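Local coordinates for protein pyridoxamine 5-phosphate-dependent dehydrase (Escherichia coli, PDB 3B8X) that removes the C3'-hydroxyl of GDP-4-keto-6-deoxy-D-mannose in a combined transamination and deoxygenation during the biosynthesis of L-colitose for the O-antigen, at residues G48-G58 against G197-Y208; I157-M166 against A175-S185. The protein carries 1 engineered substitution. All coordinates share one frame; numbering follows the deposited sequence.

In the fold
Both contacts belong to the central mixed sheet of this aminotransferase fold, with centres about 10 Å apart. Strands 51-55, 198-202, 181-185 and 157-161 lie next to one another in that order, so interaction 1 forms the antiparallel edge and interaction 2 a parallel pair further in. Along the chain, interaction 2 is nested inside the loop that interaction 1 closes. They are joined where strand 181-185 meets strand 198-202, and again at a sodium ion bound by Thr177 and Asp203. At the other end of the strands both reach the cofactor-sugar adduct, so neighbouring strand ends of one sheet build part of the active site.

Interaction 1. Residues G48-G58 against G197-Y208; sequences GSKYAVMVSSG and GGCIVTDDEEIY. With NA (sodium ion), chain N; G4M ([(2R,3S,4R,5R)-5-(2-amino-6-oxo-1,6-dihydro-9H-purin-9-yl)-3,4-dihydroxytetrahydrofuran-2-yl]methyl (2R,3S,4S,5S,6R)-3,4-dihydroxy-5-[({3-hydroxy-2-methyl-5-[(phosphonooxy)methyl]pyridin-4-yl}methyl)amino]-6-methyltetrahydro-2H-pyran-2-yl dihydrogen diphosphate), chain O.
Backbone hydrogen bonds tie strand 51-55 to strand 198-202 in antiparallel pairing, with Tyr51 opposite Thr202, Val53 opposite Ile200 and Val55 opposite Gly198. The straightest is Val55 N to Gly198 O, 172° at the hydrogen. Lys50 and Tyr51 both face Thr202, a classic beta bulge, and here Asp203 OD1 takes the Lys50 N-H at 2.6 Å, nearly in line with its own C-O bond. Tyr51 O is gripped by two donors from opposite faces of its plane, Thr202 N and the hydroxyl of Ser49.

Aromatic packing joins strand 51-55 to the start of helix 205-214. The rings of Tyr51 and Tyr208 form an offset stack, centroids 4.2 Å apart and planes 17° from parallel. Each CB also lies over the other ring, a reciprocal CH-pi pair. Tyr208 has its ring swung anti to the backbone N (chi1 178°), which carries it from helix 205-214 across Tyr51 and lets Val53 CG2 touch its edge, 3.7 Å from CE1. A water links the Tyr208 hydroxyl to Ala52 O.

Strand 51-55 is the outermost strand, within this chain, of the mixed sheet of the DegT/DnrJ/EryC1 aminotransferase fold. On the face shared by Val53, Val55 and Ile200, Ile200 CD1 packs 3.7 Å from Val55 CG1, beneath helix 58-68; on the other face, with Ala52, Met54 and Val201, helix 34-47 packs against Met54 and Val201 through Tyr39 and Phe43.

Metal and ligand contacts mark the two ends. Asp203 OD2 binds a sodium ion at 2.7 Å, a site completed by Thr177 O and four waters, one of which donates to Gly48 O. At the far end Gly58 N donates to phosphate oxygen OP2 of the cofactor-sugar adduct (2.8 Å), while Ser57 packs against Asn250 of the second subunit.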
loop_
_atom_site.group_PDB
_atom_site.type_symbol
_atom_site.label_atom_id
_atom_site.label_comp_id
_atom_site.label_asym_id
_atom_site.label_seq_id
_atom_site.Cartn_x
_atom_site.Cartn_y
_atom_site.Cartn_z
ATOM N N GLY B 48 11.660 0.323 22.441
ATOM C CA GLY B 48 13.041 -0.030 22.652
ATOM C C GLY B 48 13.705 -0.524 21.395
ATOM O O GLY B 48 14.578 -1.372 21.468
ATOM N N SER B 49 13.373 0.030 20.239
ATOM C CA SER B 49 14.111 -0.361 19.021
ATOM C C SER B 49 14.996 0.826 18.592
ATOM O O SER B 49 14.744 1.970 18.963
ATOM C CB SER B 49 13.151 -0.746 17.883
ATOM O OG SER B 49 12.283 0.341 17.641
ATOM N N LYS B 50 16.027 0.601 17.794
ATOM C CA LYS B 50 16.787 1.782 17.423
ATOM C C LYS B 50 15.997 2.583 16.421
ATOM O O LYS B 50 16.087 3.805 16.392
ATOM C CB LYS B 50 18.140 1.454 16.801
ATOM C CG LYS B 50 18.921 0.393 17.577
ATOM C CD LYS B 50 20.191 -0.048 16.855
ATOM C CE LYS B 50 21.443 0.560 17.482
ATOM N NZ LYS B 50 21.970 1.734 16.708
ATOM N N TYR B 51 15.250 1.893 15.568
ATOM C CA TYR B 51 14.568 2.594 14.509
ATOM C C TYR B 51 13.126 2.207 14.376
ATOM O O TYR B 51 12.741 1.090 14.707
ATOM C CB TYR B 51 15.217 2.188 13.198
ATOM C CG TYR B 51 16.679 2.413 13.159
ATOM C CD1 TYR B 51 17.561 1.351 13.230
ATOM C CD2 TYR B 51 17.181 3.692 12.978
ATOM C CE1 TYR B 51 18.919 1.567 13.180
ATOM C CE2 TYR B 51 18.526 3.911 12.882
ATOM C CZ TYR B 51 19.382 2.842 12.993
ATOM O OH TYR B 51 20.723 3.074 12.904
ATOM N N ALA B 52 12.369 3.102 13.753
ATOM C CA ALA B 52 10.961 2.859 13.453
ATOM C C ALA B 52 10.628 3.500 12.098
ATOM O O ALA B 52 11.124 4.603 11.790
ATOM C CB ALA B 52 10.071 3.446 14.550
ATOM N N VAL B 53 9.870 2.778 11.268
ATOM C CA VAL B 53 9.431 3.291 9.957
ATOM C C VAL B 53 7.930 3.118 9.871
ATOM O O VAL B 53 7.465 1.999 9.761
ATOM C CB VAL B 53 10.007 2.587 8.728
ATOM C CG1 VAL B 53 9.425 3.228 7.474
ATOM C CG2 VAL B 53 11.554 2.677 8.653
ATOM N N MET B 54 7.194 4.224 9.874
ATOM C CA MET B 54 5.734 4.201 9.753
ATOM C C MET B 54 5.265 4.033 8.315
ATOM O O MET B 54 5.837 4.620 7.410
ATOM C CB MET B 54 5.140 5.490 10.239
ATOM C CG MET B 54 3.592 5.391 10.407
ATOM S SD MET B 54 2.899 7.016 10.854
ATOM C CE MET B 54 1.227 6.636 11.430
ATOM N N VAL B 55 4.247 3.216 8.116
ATOM C CA VAL B 55 3.758 2.922 6.775
ATOM C C VAL B 55 2.252 2.953 6.773
ATOM O O VAL B 55 1.602 3.154 7.794
ATOM C CB VAL B 55 4.263 1.557 6.207
ATOM C CG1 VAL B 55 5.767 1.655 5.882
ATOM C CG2 VAL B 55 4.021 0.451 7.186
ATOM N N SER B 56 1.690 2.812 5.597
ATOM C CA SER B 56 0.258 2.928 5.472
ATOM C C SER B 56 -0.604 1.972 6.294
ATOM O O SER B 56 -1.726 2.330 6.588
ATOM C CB SER B 56 -0.108 2.946 3.982
ATOM O OG SER B 56 0.086 1.654 3.383
ATOM N N SER B 57 -0.152 0.759 6.618
ATOM C CA SER B 57 -0.970 -0.189 7.411
ATOM C C SER B 57 -0.045 -1.291 7.923
ATOM O O SER B 57 1.135 -1.351 7.541
ATOM C CB SER B 57 -2.108 -0.833 6.592
ATOM O OG SER B 57 -1.557 -1.564 5.507
ATOM N N GLY B 58 -0.548 -2.103 8.842
ATOM C CA GLY B 58 0.257 -3.207 9.350
ATOM C C GLY B 58 0.486 -4.207 8.187
ATOM O O GLY B 58 1.474 -4.932 8.179
ATOM N N GLY B 197 -2.729 2.455 9.659
ATOM C CA GLY B 197 -1.342 2.779 9.936
ATOM C C GLY B 197 -0.613 1.487 10.288
ATOM O O GLY B 197 -1.219 0.573 10.839
ATOM N N GLY B 198 0.692 1.475 10.018
ATOM C CA GLY B 198 1.523 0.343 10.373
ATOM C C GLY B 198 2.923 0.883 10.702
ATOM O O GLY B 198 3.184 2.056 10.531
ATOM N N CYS B 199 3.803 0.027 11.202
ATOM C CA CYS B 199 5.151 0.459 11.529
ATOM C C CYS B 199 6.050 -0.754 11.531
ATOM O O CYS B 199 5.622 -1.832 11.934
ATOM C CB CYS B 199 5.160 1.049 12.931
ATOM S SG CYS B 199 6.430 2.313 13.186
ATOM N N ILE B 200 7.287 -0.556 11.104
ATOM C CA ILE B 200 8.286 -1.625 11.129
ATOM C C ILE B 200 9.361 -1.063 12.027
ATOM O O ILE B 200 9.774 0.072 11.853
ATOM C CB ILE B 200 8.954 -1.919 9.751
ATOM C CG1 ILE B 200 7.868 -2.168 8.687
ATOM C CG2 ILE B 200 9.837 -3.188 9.879
ATOM C CD1 ILE B 200 7.688 -0.972 7.713
ATOM N N VAL B 201 9.833 -1.876 12.964
ATOM C CA VAL B 201 10.897 -1.463 13.855
ATOM C C VAL B 201 12.072 -2.441 13.629
ATOM O O VAL B 201 11.874 -3.596 13.241
ATOM C CB VAL B 201 10.455 -1.462 15.360
ATOM C CG1 VAL B 201 9.150 -0.702 15.537
ATOM C CG2 VAL B 201 10.323 -2.880 15.880
ATOM N N THR B 202 13.281 -1.932 13.847
ATOM C CA THR B 202 14.509 -2.703 13.701
ATOM C C THR B 202 15.640 -1.974 14.410
ATOM O O THR B 202 15.493 -0.815 14.870
ATOM C CB THR B 202 14.831 -3.035 12.220
ATOM O OG1 THR B 202 16.026 -3.818 12.116
ATOM C CG2 THR B 202 14.964 -1.756 11.397
ATOM N N ASP B 203 16.742 -2.701 14.593
ATOM C CA ASP B 203 17.916 -2.126 15.238
ATOM C C ASP B 203 18.975 -2.039 14.153
ATOM O O ASP B 203 20.014 -1.431 14.339
ATOM C CB ASP B 203 18.396 -3.008 16.381
ATOM C CG ASP B 203 17.541 -2.879 17.599
ATOM O OD1 ASP B 203 16.850 -1.838 17.807
ATOM O OD2 ASP B 203 17.593 -3.854 18.369
ATOM N N ASP B 204 18.675 -2.651 13.013
ATOM C CA ASP B 204 19.557 -2.671 11.869
ATOM C C ASP B 204 19.498 -1.417 10.998
ATOM O O ASP B 204 18.491 -1.137 10.345
ATOM C CB ASP B 204 19.259 -3.921 11.040
ATOM C CG ASP B 204 20.362 -4.233 10.047
ATOM O OD1 ASP B 204 20.547 -3.459 9.062
ATOM O OD2 ASP B 204 21.083 -5.231 10.272
ATOM N N GLU B 205 20.605 -0.687 10.960
ATOM C CA GLU B 205 20.697 0.525 10.158
ATOM C C GLU B 205 20.541 0.296 8.664
ATOM O O GLU B 205 19.986 1.170 7.998
ATOM C CB GLU B 205 21.981 1.296 10.451
ATOM C CG GLU B 205 22.129 2.573 9.619
ATOM C CD GLU B 205 23.347 3.402 10.044
ATOM O OE1 GLU B 205 24.363 2.766 10.390
ATOM O OE2 GLU B 205 23.270 4.654 10.017
ATOM N N GLU B 206 21.024 -0.840 8.130
ATOM C CA GLU B 206 20.864 -1.138 6.684
ATOM C C GLU B 206 19.401 -1.401 6.327
ATOM O O GLU B 206 18.872 -0.877 5.332
ATOM C CB GLU B 206 21.691 -2.328 6.171
ATOM C CG GLU B 206 21.634 -2.459 4.624
ATOM C CD GLU B 206 22.236 -3.761 4.106
ATOM O OE1 GLU B 206 22.423 -4.656 4.950
ATOM O OE2 GLU B 206 22.451 -3.924 2.876
ATOM N N ILE B 207 18.776 -2.244 7.141
ATOM C CA ILE B 207 17.368 -2.553 6.970
ATOM C C ILE B 207 16.561 -1.256 7.059
ATOM O O ILE B 207 15.666 -1.032 6.256
ATOM C CB ILE B 207 16.909 -3.530 8.046
ATOM C CG1 ILE B 207 17.552 -4.890 7.809
ATOM C CG2 ILE B 207 15.422 -3.717 7.990
ATOM C CD1 ILE B 207 16.930 -5.687 6.688
ATOM N N TYR B 208 16.841 -0.441 8.074
ATOM C CA TYR B 208 16.218 0.876 8.274
ATOM C C TYR B 208 16.301 1.713 6.991
ATOM O O TYR B 208 15.312 2.174 6.438
ATOM C CB TYR B 208 16.996 1.612 9.357
ATOM C CG TYR B 208 16.461 2.996 9.616
ATOM C CD1 TYR B 208 15.085 3.214 9.699
ATOM C CD2 TYR B 208 17.303 4.095 9.777
ATOM C CE1 TYR B 208 14.536 4.475 9.935
ATOM C CE2 TYR B 208 16.759 5.386 9.989
ATOM C CZ TYR B 208 15.385 5.559 10.099
ATOM O OH TYR B 208 14.826 6.787 10.360
HETATM NA NA NA N . 15.685 -5.612 18.951
HETATM O OP3 G4M O . -5.124 -4.204 9.429
HETATM P PL G4M O . -3.591 -3.925 9.139
HETATM O OP1 G4M O . -3.243 -3.897 7.554
HETATM O OP2 G4M O . -3.186 -2.513 9.792
HETATM O OP4 G4M O . -2.697 -5.035 9.928
HETATM C C5B G4M O . -2.777 -6.236 9.215
HETATM C C5L G4M O . -2.469 -7.331 10.164
HETATM C C6L G4M O . -1.234 -7.960 10.094
HETATM N N1L G4M O . -0.972 -8.972 10.889
HETATM C C2L G4M O . -1.826 -9.438 11.775
HETATM C C2A G4M O . -1.473 -10.642 12.615
HETATM C C3L G4M O . -3.076 -8.852 11.956
HETATM O O3L G4M O . -3.932 -9.420 12.832
HETATM C C4L G4M O . -3.401 -7.726 11.134
HETATM C C4A G4M O . -4.642 -7.080 11.223
HETATM N N4A G4M O . -5.558 -7.560 12.009
HETATM C C4G G4M O . -6.769 -6.838 12.173
HETATM C C5G G4M O . -7.942 -7.762 12.405
HETATM C C6G G4M O . -7.626 -8.767 13.512
HETATM O O5G G4M O . -8.926 -6.861 12.902
HETATM C C3G G4M O . -7.104 -5.995 10.931
HETATM O O3G G4M O . -6.815 -4.638 11.243
HETATM C C2G G4M O . -8.625 -6.108 10.619
HETATM O O2G G4M O . -9.063 -5.079 9.726
HETATM C C1G G4M O . -9.440 -6.010 11.887
HETATM O O1G G4M O . -10.701 -6.590 11.579
HETATM P P2 G4M O . -12.019 -5.947 12.194
HETATM O O3P G4M O . -11.821 -5.694 13.779
HETATM O O4P G4M O . -13.199 -7.054 12.076
HETATM O OPP G4M O . -12.202 -4.601 11.326
HETATM P P G4M O . -13.627 -3.889 11.543
HETATM O O1P G4M O . -14.983 -4.746 11.338
HETATM O O2P G4M O . -13.534 -2.767 10.417
HETATM O "O5'" G4M O . -13.582 -3.017 12.861
HETATM C "C5'" G4M O . -14.033 -3.755 13.977
HETATM C "C4'" G4M O . -15.085 -2.911 14.680
HETATM O "O4'" G4M O . -14.649 -1.520 14.715
HETATM C "C3'" G4M O . -16.405 -2.932 13.875
HETATM O "O3'" G4M O . -17.455 -2.815 14.823
HETATM C "C2'" G4M O . -16.293 -1.678 12.979
HETATM O "O2'" G4M O . -17.612 -1.185 12.716
HETATM C "C1'" G4M O . -15.582 -0.734 13.938
HETATM N N9 G4M O . -14.877 0.333 13.220
HETATM C C8 G4M O . -13.811 0.166 12.395
HETATM N N7 G4M O . -13.429 1.356 11.976
HETATM C C4 G4M O . -15.151 1.673 13.331
HETATM C C5 G4M O . -14.208 2.348 12.521
HETATM C C6 G4M O . -14.246 3.787 12.456
HETATM O O6 G4M O . -13.466 4.452 11.790
HETATM N N3 G4M O . -16.070 2.371 14.003
HETATM C C2 G4M O . -16.104 3.691 13.916
HETATM N N1 G4M O . -15.214 4.412 13.161
HETATM N N2 G4M O . -17.063 4.375 14.597
HETATM O O HOH W 1 17.285 -1.137 20.334
HETATM O O HOH W 2 15.425 -3.950 20.967
HETATM O O HOH W 3 12.441 7.290 11.184
HETATM O O HOH W 4 16.297 -7.108 17.023
HETATM O O HOH W 5 17.298 -7.282 19.923
HETATM O O HOH W 6 14.107 -4.113 17.318
#

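Interaction 2. Residues I157-M166 against A175-S185; sequences ILLEDNCESM and AGTFGLMGTFS. With NA (sodium ion), chain N; G4M ([(2R,3S,4R,5R)-5-(2-amino-6-oxo-1,6-dihydro-9H-purin-9-yl)-3,4-dihydroxytetrahydrofuran-2-yl]methyl (2R,3S,4S,5S,6R)-3,4-dihydroxy-5-[({3-hydroxy-2-methyl-5-[(phosphonooxy)methyl]pyridin-4-yl}methyl)amino]-6-methyltetrahydro-2H-pyran-2-yl dihydrogen diphosphate), chain O.
Glu160 reaches from strand 157-161 into the turn before strand 181-185, and its carboxylate gathers backbone N-H groups there. OE1 accepts from Gly176 N at 2.7 Å, the donor standing above the carboxylate plane. OE2 takes two more, Phe178 N at 2.7 Å nearly along the C-O bond and Gly179 N from the anti side, and also lies at the edge of the Phe178 ring. With CG beside the backbone N (chi1 -83°) and the chain extended beyond it, the buried acid spans the turn; Asn136 ND2 gives OE1 a further bond. The same turn presents Thr177 O to a sodium ion at 2.5 Å.

Thr183 and Asn162 carry the next part of the contact. Thr183 OG1 sits over the backbone of Asp161, 3.2 Å from its CA, and is hydrogen-bonded to Asn62 OD1. The Asn162 amide runs beside the Phe184 ring, its plane 89° from the ring's, with ND2 3.4 Å from CE2; Asn136 donates to its OD1. An Asx turn from Asp161 OD1 to Cys163 N shapes the bend toward the ligand. There Asp161 OD2 lies 2.7 Å from pyridine nitrogen N1L of the adduct, as expected of the aspartate facing that nitrogen in this aminotransferase fold, and is also hydrogen-bonded to Thr93 and Asn62; Ser185 OG donates to the adduct's phosphate.

The two strands run parallel, 5° apart, through bonds such as Thr183 N to Glu160 O. Strand 129-135 pairs with the other edge of strand 157-161, helix 58-68 covers Leu159, Met181 and Thr183, and helix 144-151 packs against Leu158 and Glu160.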
loop_
_atom_site.group_PDB
_atom_site.type_symbol
_atom_site.label_atom_id
_atom_site.label_comp_id
_atom_site.label_asym_id
_atom_site.label_seq_id
_atom_site.Cartn_x
_atom_site.Cartn_y
_atom_site.Cartn_z
ATOM N N ILE B 157 16.779 -16.247 10.295
ATOM C CA ILE B 157 16.319 -14.933 10.699
ATOM C C ILE B 157 14.999 -15.069 11.469
ATOM O O ILE B 157 14.091 -15.846 11.073
ATOM C CB ILE B 157 16.025 -14.065 9.476
ATOM C CG1 ILE B 157 17.284 -13.797 8.667
ATOM C CG2 ILE B 157 15.358 -12.767 9.917
ATOM C CD1 ILE B 157 17.037 -13.804 7.163
ATOM N N LEU B 158 14.861 -14.237 12.497
ATOM C CA LEU B 158 13.626 -14.189 13.269
ATOM C C LEU B 158 12.918 -12.875 12.953
ATOM O O LEU B 158 13.526 -11.768 13.076
ATOM C CB LEU B 158 13.948 -14.216 14.770
ATOM C CG LEU B 158 12.787 -14.032 15.733
ATOM C CD1 LEU B 158 11.801 -15.196 15.635
ATOM C CD2 LEU B 158 13.265 -13.821 17.131
ATOM N N LEU B 159 11.635 -13.008 12.577
ATOM C CA LEU B 159 10.811 -11.819 12.294
ATOM C C LEU B 159 9.621 -11.903 13.207
ATOM O O LEU B 159 9.264 -12.998 13.553
ATOM C CB LEU B 159 10.268 -11.914 10.890
ATOM C CG LEU B 159 11.465 -11.858 9.930
ATOM C CD1 LEU B 159 11.016 -12.166 8.516
ATOM C CD2 LEU B 159 12.194 -10.522 10.069
ATOM N N GLU B 160 8.969 -10.797 13.556
ATOM C CA GLU B 160 7.747 -10.905 14.352
ATOM C C GLU B 160 6.700 -10.104 13.626
ATOM O O GLU B 160 6.984 -9.009 13.141
ATOM C CB GLU B 160 7.887 -10.173 15.683
ATOM C CG GLU B 160 8.577 -10.944 16.792
ATOM C CD GLU B 160 8.800 -10.071 18.016
ATOM O OE1 GLU B 160 7.898 -9.972 18.876
ATOM O OE2 GLU B 160 9.860 -9.413 18.101
ATOM N N ASP B 161 5.495 -10.641 13.541
ATOM C CA ASP B 161 4.388 -9.867 13.018
ATOM C C ASP B 161 3.740 -9.510 14.369
ATOM O O ASP B 161 3.231 -10.394 15.048
ATOM C CB ASP B 161 3.446 -10.718 12.140
ATOM C CG ASP B 161 2.104 -9.995 11.845
ATOM O OD1 ASP B 161 1.814 -9.061 12.624
ATOM O OD2 ASP B 161 1.370 -10.344 10.860
ATOM N N ASN B 162 3.904 -8.267 14.814
ATOM C CA ASN B 162 3.332 -7.817 16.064
ATOM C C ASN B 162 2.101 -6.905 15.932
ATOM O O ASN B 162 1.780 -6.142 16.836
ATOM C CB ASN B 162 4.348 -7.079 16.936
ATOM C CG ASN B 162 4.017 -7.204 18.457
ATOM O OD1 ASN B 162 3.648 -8.275 18.950
ATOM N ND2 ASN B 162 4.161 -6.112 19.189
ATOM N N CYS B 163 1.332 -7.121 14.885
ATOM C CA CYS B 163 0.172 -6.308 14.653
ATOM C C CYS B 163 -0.976 -6.523 15.638
ATOM O O CYS B 163 -1.872 -5.672 15.691
ATOM C CB CYS B 163 -0.266 -6.482 13.184
ATOM S SG CYS B 163 0.904 -5.768 11.980
ATOM N N GLU B 164 -0.976 -7.616 16.409
ATOM C CA GLU B 164 -2.074 -7.838 17.345
ATOM C C GLU B 164 -1.595 -7.695 18.759
ATOM O O GLU B 164 -2.401 -7.783 19.682
ATOM C CB GLU B 164 -2.726 -9.224 17.193
ATOM C CG GLU B 164 -3.196 -9.485 15.763
ATOM C CD GLU B 164 -3.785 -10.866 15.543
ATOM O OE1 GLU B 164 -3.920 -11.638 16.513
ATOM O OE2 GLU B 164 -4.091 -11.197 14.372
ATOM N N SER B 165 -0.289 -7.502 18.939
ATOM C CA SER B 165 0.240 -7.447 20.291
ATOM C C SER B 165 1.069 -6.235 20.669
ATOM O O SER B 165 2.026 -6.360 21.433
ATOM C CB SER B 165 0.964 -8.749 20.680
ATOM O OG SER B 165 0.193 -9.868 20.252
ATOM N N MET B 166 0.679 -5.055 20.189
ATOM C CA MET B 166 1.373 -3.853 20.613
ATOM C C MET B 166 1.301 -3.793 22.144
ATOM O O MET B 166 0.273 -4.095 22.730
ATOM C CB MET B 166 0.682 -2.612 20.060
ATOM C CG MET B 166 1.426 -1.365 20.464
ATOM S SD MET B 166 0.731 0.129 19.740
ATOM C CE MET B 166 1.236 0.092 18.088
ATOM N N ALA B 175 7.268 -6.853 22.975
ATOM C CA ALA B 175 6.965 -7.653 21.756
ATOM C C ALA B 175 7.268 -6.774 20.556
ATOM O O ALA B 175 7.119 -5.552 20.662
ATOM C CB ALA B 175 5.515 -8.097 21.741
ATOM N N GLY B 176 7.673 -7.382 19.436
ATOM C CA GLY B 176 8.045 -6.644 18.237
ATOM C C GLY B 176 9.558 -6.390 18.188
ATOM O O GLY B 176 10.129 -6.101 17.130
ATOM N N THR B 177 10.214 -6.441 19.337
ATOM C CA THR B 177 11.645 -6.153 19.344
ATOM C C THR B 177 12.600 -7.336 19.449
ATOM O O THR B 177 13.827 -7.176 19.481
ATOM C CB THR B 177 12.002 -5.129 20.425
ATOM O OG1 THR B 177 11.885 -5.771 21.705
ATOM C CG2 THR B 177 11.045 -3.911 20.339
ATOM N N PHE B 178 12.053 -8.534 19.493
ATOM C CA PHE B 178 12.916 -9.708 19.567
ATOM C C PHE B 178 13.527 -10.053 18.200
ATOM O O PHE B 178 14.694 -10.442 18.106
ATOM C CB PHE B 178 12.083 -10.862 20.082
ATOM C CG PHE B 178 11.610 -10.664 21.508
ATOM C CD1 PHE B 178 10.440 -9.930 21.794
ATOM C CD2 PHE B 178 12.329 -11.191 22.568
ATOM C CE1 PHE B 178 10.010 -9.768 23.085
ATOM C CE2 PHE B 178 11.893 -10.992 23.870
ATOM C CZ PHE B 178 10.713 -10.344 24.121
ATOM N N GLY B 179 12.731 -9.860 17.152
ATOM C CA GLY B 179 13.100 -10.147 15.779
ATOM C C GLY B 179 14.086 -9.157 15.159
ATOM O O GLY B 179 14.374 -8.080 15.709
ATOM N N LEU B 180 14.620 -9.546 14.013
ATOM C CA LEU B 180 15.470 -8.645 13.238
ATOM C C LEU B 180 14.578 -7.440 12.872
ATOM O O LEU B 180 15.020 -6.274 12.816
ATOM C CB LEU B 180 15.903 -9.371 11.964
ATOM C CG LEU B 180 16.434 -8.430 10.899
ATOM C CD1 LEU B 180 17.729 -7.754 11.393
ATOM C CD2 LEU B 180 16.644 -9.208 9.610
ATOM N N MET B 181 13.313 -7.761 12.597
ATOM C CA MET B 181 12.247 -6.775 12.329
ATOM C C MET B 181 10.999 -7.148 13.087
ATOM O O MET B 181 10.741 -8.340 13.340
ATOM C CB MET B 181 11.887 -6.696 10.845
ATOM C CG MET B 181 12.770 -5.676 10.110
ATOM S SD MET B 181 12.507 -5.620 8.340
ATOM C CE MET B 181 13.275 -7.116 7.849
ATOM N N GLY B 182 10.170 -6.138 13.346
ATOM C CA GLY B 182 8.911 -6.332 14.000
ATOM C C GLY B 182 7.860 -5.408 13.407
ATOM O O GLY B 182 8.089 -4.213 13.239
ATOM N N THR B 183 6.672 -5.939 13.163
ATOM C CA THR B 183 5.620 -5.091 12.589
ATOM C C THR B 183 4.505 -4.758 13.564
ATOM O O THR B 183 4.189 -5.561 14.434
ATOM C CB THR B 183 5.037 -5.685 11.284
ATOM O OG1 THR B 183 4.493 -7.005 11.522
ATOM C CG2 THR B 183 6.078 -5.712 10.143
ATOM N N PHE B 184 3.927 -3.566 13.426
ATOM C CA PHE B 184 2.788 -3.164 14.242
ATOM C C PHE B 184 1.697 -2.581 13.345
ATOM O O PHE B 184 1.954 -2.189 12.193
ATOM C CB PHE B 184 3.150 -2.106 15.287
ATOM C CG PHE B 184 4.205 -2.522 16.234
ATOM C CD1 PHE B 184 5.494 -2.717 15.783
ATOM C CD2 PHE B 184 3.945 -2.579 17.598
ATOM C CE1 PHE B 184 6.510 -3.034 16.650
ATOM C CE2 PHE B 184 5.000 -2.872 18.503
ATOM C CZ PHE B 184 6.274 -3.131 18.012
ATOM N N SER B 185 0.474 -2.556 13.860
ATOM C CA SER B 185 -0.646 -1.957 13.132
ATOM C C SER B 185 -1.281 -0.918 14.032
ATOM O O SER B 185 -1.335 -1.073 15.259
ATOM C CB SER B 185 -1.723 -2.997 12.785
ATOM O OG SER B 185 -2.988 -2.389 12.464
HETATM NA NA NA N . 15.685 -5.612 18.951
HETATM O OP3 G4M O . -5.124 -4.204 9.429
HETATM P PL G4M O . -3.591 -3.925 9.139
HETATM O OP1 G4M O . -3.243 -3.897 7.554
HETATM O OP2 G4M O . -3.186 -2.513 9.792
HETATM O OP4 G4M O . -2.697 -5.035 9.928
HETATM C C5B G4M O . -2.777 -6.236 9.215
HETATM C C5L G4M O . -2.469 -7.331 10.164
HETATM C C6L G4M O . -1.234 -7.960 10.094
HETATM N N1L G4M O . -0.972 -8.972 10.889
HETATM C C2L G4M O . -1.826 -9.438 11.775
HETATM C C2A G4M O . -1.473 -10.642 12.615
HETATM C C3L G4M O . -3.076 -8.852 11.956
HETATM O O3L G4M O . -3.932 -9.420 12.832
HETATM C C4L G4M O . -3.401 -7.726 11.134
HETATM C C4A G4M O . -4.642 -7.080 11.223
HETATM N N4A G4M O . -5.558 -7.560 12.009
HETATM C C4G G4M O . -6.769 -6.838 12.173
HETATM C C5G G4M O . -7.942 -7.762 12.405
HETATM C C6G G4M O . -7.626 -8.767 13.512
HETATM O O5G G4M O . -8.926 -6.861 12.902
HETATM C C3G G4M O . -7.104 -5.995 10.931
HETATM O O3G G4M O . -6.815 -4.638 11.243
HETATM C C2G G4M O . -8.625 -6.108 10.619
HETATM O O2G G4M O . -9.063 -5.079 9.726
HETATM C C1G G4M O . -9.440 -6.010 11.887
HETATM O O1G G4M O . -10.701 -6.590 11.579
HETATM P P2 G4M O . -12.019 -5.947 12.194
HETATM O O3P G4M O . -11.821 -5.694 13.779
HETATM O O4P G4M O . -13.199 -7.054 12.076
HETATM O OPP G4M O . -12.202 -4.601 11.326
HETATM P P G4M O . -13.627 -3.889 11.543
HETATM O O1P G4M O . -14.983 -4.746 11.338
HETATM O O2P G4M O . -13.534 -2.767 10.417
HETATM O "O5'" G4M O . -13.582 -3.017 12.861
HETATM C "C5'" G4M O . -14.033 -3.755 13.977
HETATM C "C4'" G4M O . -15.085 -2.911 14.680
HETATM O "O4'" G4M O . -14.649 -1.520 14.715
HETATM C "C3'" G4M O . -16.405 -2.932 13.875
HETATM O "O3'" G4M O . -17.455 -2.815 14.823
HETATM C "C2'" G4M O . -16.293 -1.678 12.979
HETATM O "O2'" G4M O . -17.612 -1.185 12.716
HETATM C "C1'" G4M O . -15.582 -0.734 13.938
HETATM N N9 G4M O . -14.877 0.333 13.220
HETATM C C8 G4M O . -13.811 0.166 12.395
HETATM N N7 G4M O . -13.429 1.356 11.976
HETATM C C4 G4M O . -15.151 1.673 13.331
HETATM C C5 G4M O . -14.208 2.348 12.521
HETATM C C6 G4M O . -14.246 3.787 12.456
HETATM O O6 G4M O . -13.466 4.452 11.790
HETATM N N3 G4M O . -16.070 2.371 14.003
HETATM C C2 G4M O . -16.104 3.691 13.916
HETATM N N1 G4M O . -15.214 4.412 13.161
HETATM N N2 G4M O . -17.063 4.375 14.597
HETATM O O HOH W 7 0.525 -3.523 16.601
HETATM O O HOH W 8 5.004 -4.420 21.859
HETATM O O HOH W 4 16.297 -7.108 17.023
HETATM O O HOH W 5 17.298 -7.282 19.923
HETATM O O HOH W 6 14.107 -4.113 17.318
HETATM O O HOH W 2 15.425 -3.950 20.967
#